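Local coordinates for protein beta-phosphoglucomutase (PDB 3DV9) that probably interconverts beta-D-glucose 1-phosphate and glucose 6-phosphate as a magnesium-dependent phosphomutase of the haloacid dehalogenase superfamily, at residues Thr68-Ile73 with Glu88-Ile93; Ile206-Gly211 with Pro231-Asn236. All blocks are in the same frame, centred on the assembly; numbering follows the deposited sequence. Where two conformers were deposited one is given.

Contact 1. Residues Thr68-Ile73 with Glu88-Ile93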
ATOM      1  N   THR A  68      10.085  -1.259   5.715  1.00 29.21           N
ATOM      2  CA  THR A  68      11.187  -0.297   5.678  1.00 30.60           C
ATOM      3  C   THR A  68      12.449  -0.959   5.122  1.00 30.53           C
ATOM      4  O   THR A  68      12.704  -2.155   5.361  1.00 30.94           O
ATOM      5  CB  THR A  68      11.518   0.294   7.070  1.00 29.80           C
ATOM      6  OG1 THR A  68      12.247  -0.676   7.844  1.00 31.78           O
ATOM      7  CG2 THR A  68      10.247   0.713   7.789  1.00 30.99           C
ATOM      8  N   GLY A  69      13.237  -0.173   4.388  1.00 31.28           N
ATOM      9  CA  GLY A  69      14.525  -0.615   3.862  1.00 30.14           C
ATOM     10  C   GLY A  69      15.371  -1.281   4.928  1.00 30.79           C
ATOM     11  O   GLY A  69      15.933  -2.347   4.674  1.00 30.12           O
ATOM     12  N   ALA A  70      15.439  -0.673   6.131  1.00 29.76           N
ATOM     13  CA  ALA A  70      16.275  -1.213   7.220  1.00 29.72           C
ATOM     14  C   ALA A  70      15.827  -2.611   7.652  1.00 29.73           C
ATOM     15  O   ALA A  70      16.654  -3.505   7.881  1.00 30.20           O
ATOM     16  CB  ALA A  70      16.311  -0.231   8.455  1.00 28.86           C
ATOM     17  N   SER A  71      14.516  -2.795   7.774  1.00 29.51           N
ATOM     18  CA  SER A  71      13.976  -4.062   8.245  1.00 29.92           C
ATOM     19  C   SER A  71      14.246  -5.143   7.187  1.00 28.86           C
ATOM     20  O   SER A  71      14.705  -6.243   7.527  1.00 29.47           O
ATOM     21  CB  SER A  71      12.491  -3.925   8.609  1.00 29.67           C
ATOM     22  OG  SER A  71      11.924  -5.180   8.941  1.00 32.33           O
ATOM     23  N   THR A  72      14.037  -4.806   5.921  1.00 29.20           N
ATOM     24  CA  THR A  72      14.376  -5.702   4.797  1.00 29.66           C
ATOM     25  C   THR A  72      15.871  -6.089   4.773  1.00 29.18           C
ATOM     26  O   THR A  72      16.227  -7.270   4.615  1.00 28.27           O
ATOM     27  CB  THR A  72      13.977  -5.109   3.413  1.00 30.32           C
ATOM     28  OG1 THR A  72      12.549  -4.943   3.342  1.00 31.93           O
ATOM     29  CG2 THR A  72      14.403  -6.050   2.270  1.00 30.59           C
ATOM     30  N   ILE A  73      16.743  -5.090   4.899  1.00 28.67           N
ATOM     31  CA  ILE A  73      18.188  -5.341   4.945  1.00 29.11           C
ATOM     32  C   ILE A  73      18.521  -6.222   6.143  1.00 28.58           C
ATOM     33  O   ILE A  73      19.297  -7.183   6.024  1.00 29.53           O
ATOM     34  CB  ILE A  73      18.995  -4.007   4.995  1.00 28.51           C
ATOM     35  CG1 ILE A  73      18.775  -3.202   3.712  1.00 28.28           C
ATOM     36  CG2 ILE A  73      20.509  -4.261   5.209  1.00 29.34           C
ATOM     37  CD1 ILE A  73      19.079  -1.686   3.866  1.00 29.74           C
ATOM     38  N   GLU A  88      25.761   2.388   9.090  1.00 28.05           N
ATOM     39  CA  GLU A  88      26.549   2.720   7.909  1.00 30.12           C
ATOM     40  C   GLU A  88      26.117   1.855   6.723  1.00 30.48           C
ATOM     41  O   GLU A  88      25.892   2.383   5.627  1.00 30.98           O
ATOM     42  CB  GLU A  88      28.068   2.589   8.177  1.00 29.98           C
ATOM     43  CG  GLU A  88      28.927   2.836   6.918  1.00 32.07           C
ATOM     44  CD  GLU A  88      30.423   2.538   7.077  1.00 32.70           C
ATOM     45  OE1 GLU A  88      30.816   1.562   7.752  1.00 36.94           O
ATOM     46  OE2 GLU A  88      31.221   3.288   6.490  1.00 35.80           O
ATOM     47  N   GLU A  89      25.997   0.540   6.926  1.00 30.87           N
ATOM     48  CA  GLU A  89      25.625  -0.346   5.812  1.00 31.26           C
ATOM     49  C   GLU A  89      24.247   0.028   5.263  1.00 31.12           C
ATOM     50  O   GLU A  89      24.060   0.171   4.046  1.00 31.23           O
ATOM     51  CB  GLU A  89      25.659  -1.815   6.228  1.00 30.65           C
ATOM     52  CG  GLU A  89      27.069  -2.412   6.258  1.00 30.00           C
ATOM     53  CD  GLU A  89      27.130  -3.693   7.055  1.00 30.71           C
ATOM     54  OE1 GLU A  89      26.270  -3.878   7.958  1.00 31.10           O
ATOM     55  OE2 GLU A  89      28.017  -4.531   6.767  1.00 31.77           O
ATOM     56  N   ILE A  90      23.303   0.235   6.177  1.00 31.31           N
ATOM     57  CA  ILE A  90      21.915   0.498   5.811  1.00 30.67           C
ATOM     58  C   ILE A  90      21.786   1.793   5.003  1.00 30.89           C
ATOM     59  O   ILE A  90      21.103   1.838   3.984  1.00 30.68           O
ATOM     60  CB  ILE A  90      21.008   0.501   7.082  1.00 30.61           C
ATOM     61  CG1 ILE A  90      20.848  -0.943   7.606  1.00 31.18           C
ATOM     62  CG2 ILE A  90      19.624   1.151   6.798  1.00 28.86           C
ATOM     63  CD1 ILE A  90      20.395  -1.070   9.066  1.00 29.94           C
ATOM     64  N   LYS A  91      22.458   2.843   5.459  1.00 31.20           N
ATOM     65  CA  LYS A  91      22.472   4.103   4.725  1.00 31.95           C
ATOM     66  C   LYS A  91      23.079   4.013   3.311  1.00 31.09           C
ATOM     67  O   LYS A  91      22.562   4.634   2.370  1.00 30.50           O
ATOM     68  CB  LYS A  91      23.186   5.182   5.548  1.00 32.09           C
ATOM     69  CG  LYS A  91      23.242   6.535   4.862  1.00 35.25           C
ATOM     70  CD  LYS A  91      24.240   7.454   5.528  1.00 37.76           C
ATOM     71  CE  LYS A  91      23.989   8.901   5.111  1.00 39.71           C
ATOM     72  NZ  LYS A  91      24.370   9.861   6.180  1.00 42.16           N
ATOM     73  N   ALA A  92      24.173   3.262   3.183  1.00 30.28           N
ATOM     74  CA  ALA A  92      24.845   3.007   1.907  1.00 30.16           C
ATOM     75  C   ALA A  92      23.955   2.216   0.945  1.00 29.83           C
ATOM     76  O   ALA A  92      23.864   2.531  -0.247  1.00 29.48           O
ATOM     77  CB  ALA A  92      26.150   2.263   2.145  1.00 29.46           C
ATOM     78  N   ILE A  93      23.301   1.187   1.479  1.00 29.41           N
ATOM     79  CA  ILE A  93      22.431   0.340   0.681  1.00 30.18           C
ATOM     80  C   ILE A  93      21.225   1.162   0.225  1.00 30.15           C
ATOM     81  O   ILE A  93      20.921   1.199  -0.966  1.00 30.33           O
ATOM     82  CB  ILE A  93      22.017  -0.921   1.444  1.00 29.63           C
ATOM     83  CG1 ILE A  93      23.257  -1.801   1.690  1.00 30.22           C
ATOM     84  CG2 ILE A  93      20.877  -1.679   0.682  1.00 28.92           C
ATOM     85  CD1 ILE A  93      23.051  -2.935   2.756  1.00 31.60           C
TER

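Contact 2. Residues Ile206-Gly211 with Pro231-Asn236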
ATOM      1  N   ILE A 206      -9.024  -3.685   1.219  1.00 18.68           N
ATOM      2  CA  ILE A 206      -9.251  -4.264  -0.110  1.00 18.49           C
ATOM      3  C   ILE A 206      -7.909  -4.562  -0.753  1.00 18.09           C
ATOM      4  O   ILE A 206      -7.041  -3.664  -0.931  1.00 18.28           O
ATOM      5  CB  ILE A 206     -10.112  -3.318  -1.012  1.00 17.55           C
ATOM      6  CG1 ILE A 206     -11.525  -3.143  -0.451  1.00 20.29           C
ATOM      7  CG2 ILE A 206     -10.094  -3.806  -2.520  1.00 19.15           C
ATOM      8  CD1 ILE A 206     -12.219  -1.934  -1.077  1.00 22.95           C
ATOM      9  N   ALA A 207      -7.701  -5.831  -1.124  1.00 16.48           N
ATOM     10  CA  ALA A 207      -6.507  -6.194  -1.877  1.00 18.19           C
ATOM     11  C   ALA A 207      -6.778  -6.072  -3.378  1.00 17.54           C
ATOM     12  O   ALA A 207      -7.836  -6.433  -3.866  1.00 20.07           O
ATOM     13  CB  ALA A 207      -6.044  -7.631  -1.591  1.00 17.98           C
ATOM     14  N   VAL A 208      -5.788  -5.561  -4.083  1.00 16.68           N
ATOM     15  CA  VAL A 208      -5.838  -5.512  -5.554  1.00 16.86           C
ATOM     16  C   VAL A 208      -4.528  -6.132  -5.993  1.00 18.32           C
ATOM     17  O   VAL A 208      -3.429  -5.584  -5.732  1.00 17.62           O
ATOM     18  CB  VAL A 208      -5.945  -4.031  -6.078  1.00 17.83           C
ATOM     19  CG1 VAL A 208      -5.985  -4.004  -7.622  1.00 19.64           C
ATOM     20  CG2 VAL A 208      -7.143  -3.247  -5.455  1.00 19.16           C
ATOM     21  N   ASN A 209      -4.625  -7.297  -6.626  1.00 18.03           N
ATOM     22  CA  ASN A 209      -3.419  -8.063  -6.955  1.00 17.99           C
ATOM     23  C   ASN A 209      -2.813  -7.575  -8.271  1.00 19.40           C
ATOM     24  O   ASN A 209      -3.229  -8.009  -9.331  1.00 21.89           O
ATOM     25  CB  ASN A 209      -3.674  -9.583  -6.983  1.00 18.71           C
ATOM     26  CG  ASN A 209      -2.383 -10.357  -6.995  1.00 20.38           C
ATOM     27  OD1 ASN A 209      -1.317  -9.756  -7.160  1.00 18.86           O
ATOM     28  ND2 ASN A 209      -2.452 -11.671  -6.809  1.00 19.51           N
ATOM     29  N   THR A 210      -1.787  -6.720  -8.200  1.00 18.45           N
ATOM     30  CA  THR A 210      -1.252  -6.143  -9.417  1.00 18.49           C
ATOM     31  C   THR A 210       0.113  -6.710  -9.704  1.00 19.17           C
ATOM     32  O   THR A 210       0.820  -6.225 -10.599  1.00 20.20           O
ATOM     33  CB  THR A 210      -1.105  -4.610  -9.262  1.00 18.48           C
ATOM     34  OG1 THR A 210      -0.175  -4.346  -8.197  1.00 19.49           O
ATOM     35  CG2 THR A 210      -2.465  -3.951  -8.958  1.00 18.08           C
ATOM     36  N   GLY A 211       0.528  -7.717  -8.924  1.00 19.12           N
ATOM     37  CA  GLY A 211       1.896  -8.237  -9.074  1.00 18.78           C
ATOM     38  C   GLY A 211       1.955  -9.713  -9.419  1.00 19.12           C
ATOM     39  O   GLY A 211       0.978 -10.278  -9.898  1.00 19.57           O
ATOM     40  N   PRO A 231      -8.005  -1.778 -12.929  1.00 16.61           N
ATOM     41  CA  PRO A 231      -9.258  -1.602 -13.691  1.00 16.48           C
ATOM     42  C   PRO A 231     -10.494  -2.333 -13.114  1.00 17.14           C
ATOM     43  O   PRO A 231     -11.610  -1.797 -13.162  1.00 16.35           O
ATOM     44  CB  PRO A 231      -8.877  -2.178 -15.073  1.00 17.26           C
ATOM     45  CG  PRO A 231      -7.358  -1.840 -15.187  1.00 17.46           C
ATOM     46  CD  PRO A 231      -6.864  -2.185 -13.792  1.00 15.71           C
ATOM     47  N   ASP A 232     -10.289  -3.522 -12.553  1.00 16.43           N
ATOM     48  CA  ASP A 232     -11.340  -4.320 -11.889  0.50 17.50           C
ATOM     49  C   ASP A 232     -11.912  -3.511 -10.714  1.00 17.48           C
ATOM     50  O   ASP A 232     -13.134  -3.350 -10.559  1.00 18.37           O
ATOM     51  CB  ASP A 232     -10.742  -5.693 -11.452  0.50 17.53           C
ATOM     52  CG  ASP A 232     -11.802  -6.735 -11.022  0.50 18.54           C
ATOM     53  OD1 ASP A 232     -12.959  -6.618 -11.484  0.50 19.85           O
ATOM     54  OD2 ASP A 232     -11.482  -7.708 -10.243  0.50 17.05           O
ATOM     55  N   PHE A 233     -11.004  -2.984  -9.898  1.00 17.95           N
ATOM     56  CA  PHE A 233     -11.397  -2.168  -8.736  1.00 16.91           C
ATOM     57  C   PHE A 233     -12.213  -0.933  -9.198  1.00 16.85           C
ATOM     58  O   PHE A 233     -13.318  -0.678  -8.716  1.00 17.68           O
ATOM     59  CB  PHE A 233     -10.159  -1.772  -7.935  1.00 16.31           C
ATOM     60  CG  PHE A 233     -10.456  -0.837  -6.816  1.00 17.11           C
ATOM     61  CD1 PHE A 233     -11.360  -1.189  -5.825  1.00 20.80           C
ATOM     62  CD2 PHE A 233      -9.903   0.444  -6.820  1.00 21.33           C
ATOM     63  CE1 PHE A 233     -11.665  -0.297  -4.764  1.00 21.94           C
ATOM     64  CE2 PHE A 233     -10.183   1.353  -5.772  1.00 20.60           C
ATOM     65  CZ  PHE A 233     -11.096   0.989  -4.757  1.00 20.60           C
ATOM     66  N   ASN A 234     -11.690  -0.239 -10.200  1.00 16.83           N
ATOM     67  CA  ASN A 234     -12.333   0.944 -10.739  1.00 18.49           C
ATOM     68  C   ASN A 234     -13.747   0.567 -11.219  1.00 18.17           C
ATOM     69  O   ASN A 234     -14.724   1.284 -10.931  1.00 18.47           O
ATOM     70  CB  ASN A 234     -11.516   1.516 -11.889  1.00 18.79           C
ATOM     71  CG  ASN A 234     -12.212   2.682 -12.545  1.00 17.74           C
ATOM     72  OD1 ASN A 234     -12.782   3.532 -11.852  1.00 18.22           O
ATOM     73  ND2 ASN A 234     -12.230   2.699 -13.884  1.00 23.07           N
ATOM     74  N   LYS A 235     -13.861  -0.526 -11.979  1.00 19.15           N
ATOM     75  CA  LYS A 235     -15.152  -0.902 -12.566  1.00 20.78           C
ATOM     76  C   LYS A 235     -16.213  -1.182 -11.491  1.00 20.14           C
ATOM     77  O   LYS A 235     -17.423  -0.948 -11.686  1.00 21.00           O
ATOM     78  CB  LYS A 235     -14.974  -2.154 -13.406  1.00 21.20           C
ATOM     79  CG  LYS A 235     -16.219  -2.641 -14.087  1.00 26.70           C
ATOM     80  CD  LYS A 235     -15.883  -3.744 -15.087  1.00 32.21           C
ATOM     81  CE  LYS A 235     -15.177  -4.931 -14.439  1.00 36.60           C
ATOM     82  NZ  LYS A 235     -14.701  -5.939 -15.452  1.00 41.57           N
ATOM     83  N   ASN A 236     -15.740  -1.709 -10.379  1.00 19.81           N
ATOM     84  CA  ASN A 236     -16.585  -2.091  -9.266  1.00 20.29           C
ATOM     85  C   ASN A 236     -16.848  -0.991  -8.235  1.00 20.55           C
ATOM     86  O   ASN A 236     -17.610  -1.195  -7.285  1.00 20.33           O
ATOM     87  CB  ASN A 236     -15.967  -3.305  -8.596  1.00 20.66           C
ATOM     88  CG  ASN A 236     -16.270  -4.570  -9.345  1.00 22.30           C
ATOM     89  OD1 ASN A 236     -17.351  -5.142  -9.201  1.00 21.74           O
ATOM     90  ND2 ASN A 236     -15.329  -5.009 -10.177  1.00 21.08           N
TER

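Contact 1. Residues Thr68-Ile73 with Glu88-Ile93
Ile-73 and Ala-70 on one helix meet Ile-90 and Ile-93 on the other in a contact of apolar side chains that no hydrogen bond crosses. Ile-73 and Ile-93 reach toward each other tip to tip: CD1 of Ile-73 comes 3.7 Å from CG2 of Ile-93, while CG2 of Ile-73 stands 3.8 Å from CD1 of Ile-93. Each isoleucine thus offers both of its branches. In Ile-73 the first torsion (chi1 -64°) sets CG2 anti to the backbone N and CG1 beside that N, and the extended chi2 (159°) carries CD1 on to Ile-93. Ile-90 meets the same side chain obliquely, its CG1 lying 4.1 Å from Ile-73 CG2. CG2 of Ile-90 lies 4.0 Å from CB of Ala-70 at the start of helix 69-81; the CA atoms of Ala-70 and Ile-90, the nearest pair, are 6.1 Å apart.

The polar bonding stays within one segment. Thr-68 is the N-cap of helix 69-81: its OG1 accepts from Ser-71 N at 3.1 Å, closing off the first turn that carries Ala-70.

The short helical segments cross at 113°, their axes 10.0 Å apart. Helix 38-51 covers the isoleucines: its Trp-45 touches both Ile-73 and Ile-93, and Ile-48 and Met-49 also pack on Ile-93. A salt bridge from Glu-89 to Arg-81 further ties helix 87-101 to the end of helix 69-81, within what is probably the helical cap inserted after the first core strand.

Contact 2. Residues Ile206-Gly211 with Pro231-Asn236
The phenyl ring of Phe-233 is met obliquely by two methyl groups of strand 204-208. CD1 of Ile-206 lies 4.1 Å from CE1 of Phe-233. CG2 of Val-208 comes to the root of the same side chain, 4.2 Å from CB of Phe-233. Both aliphatic side chains cross Phe-233 at about a right angle. CB of Phe-233 points toward the strand, and with CG anti to the backbone N (chi1 175°) the ring runs on past Val-208 to the methyl end of Ile-206; in Val-208, CG2 stands beside the backbone N and is the branch that touches. Ile-188 and Val-116 add further apolar contacts to Phe-233 from strand 185-189 and helix 113-122.

The other flat groups work within their own segments. The amide of Asn-236 folds back on the preceding turn, and ND2 donates to the backbone O of Asp-232 at 2.8 Å, nearly straight at 168°. That oxygen lies close to the amide plane, yet the donor stands above the carbonyl plane. Asn-236 N reaches Asp-232 O from the opposite face, at 3.1 Å, so one carbonyl is gripped by two N-H groups. Beyond the strand end, Asn-209 OD1 accepts from Gly-211 N at 3.3 Å and closes an Asx turn. Next to it, Thr-210 OG1 bonds to the backbone O of Gly-32 and weakly to ND2 of the magnesium ligand Asn-190.

The three touching side chains are buried and no hydrogen bond joins the segments: helix and parallel sheet are held here by apolar side chains packed together away from water, as in the Rossmann-like core of this family. The amides of Asn-236 and Asn-209 instead brace the backbone locally, one at a helical turn, the other in the loop after the strand.

Contact 1 lies in the helical region that is probably the cap, contact 2 in the alpha/beta core, and they fall on opposite sides of the chain's centre. Their centres are 31 Å apart, and about 17 Å separates their nearest atoms. Magnesium is held by Asp-29, Asp-31, Glu-65 and Asn-190. The side chain of Val-208 in contact 2 is about 9 Å from the ion, whereas contact 1 is connected to the site through the sequence, Glu-65 preceding Thr-68 by three residues. Along the chain contact 1 closes before contact 2 opens.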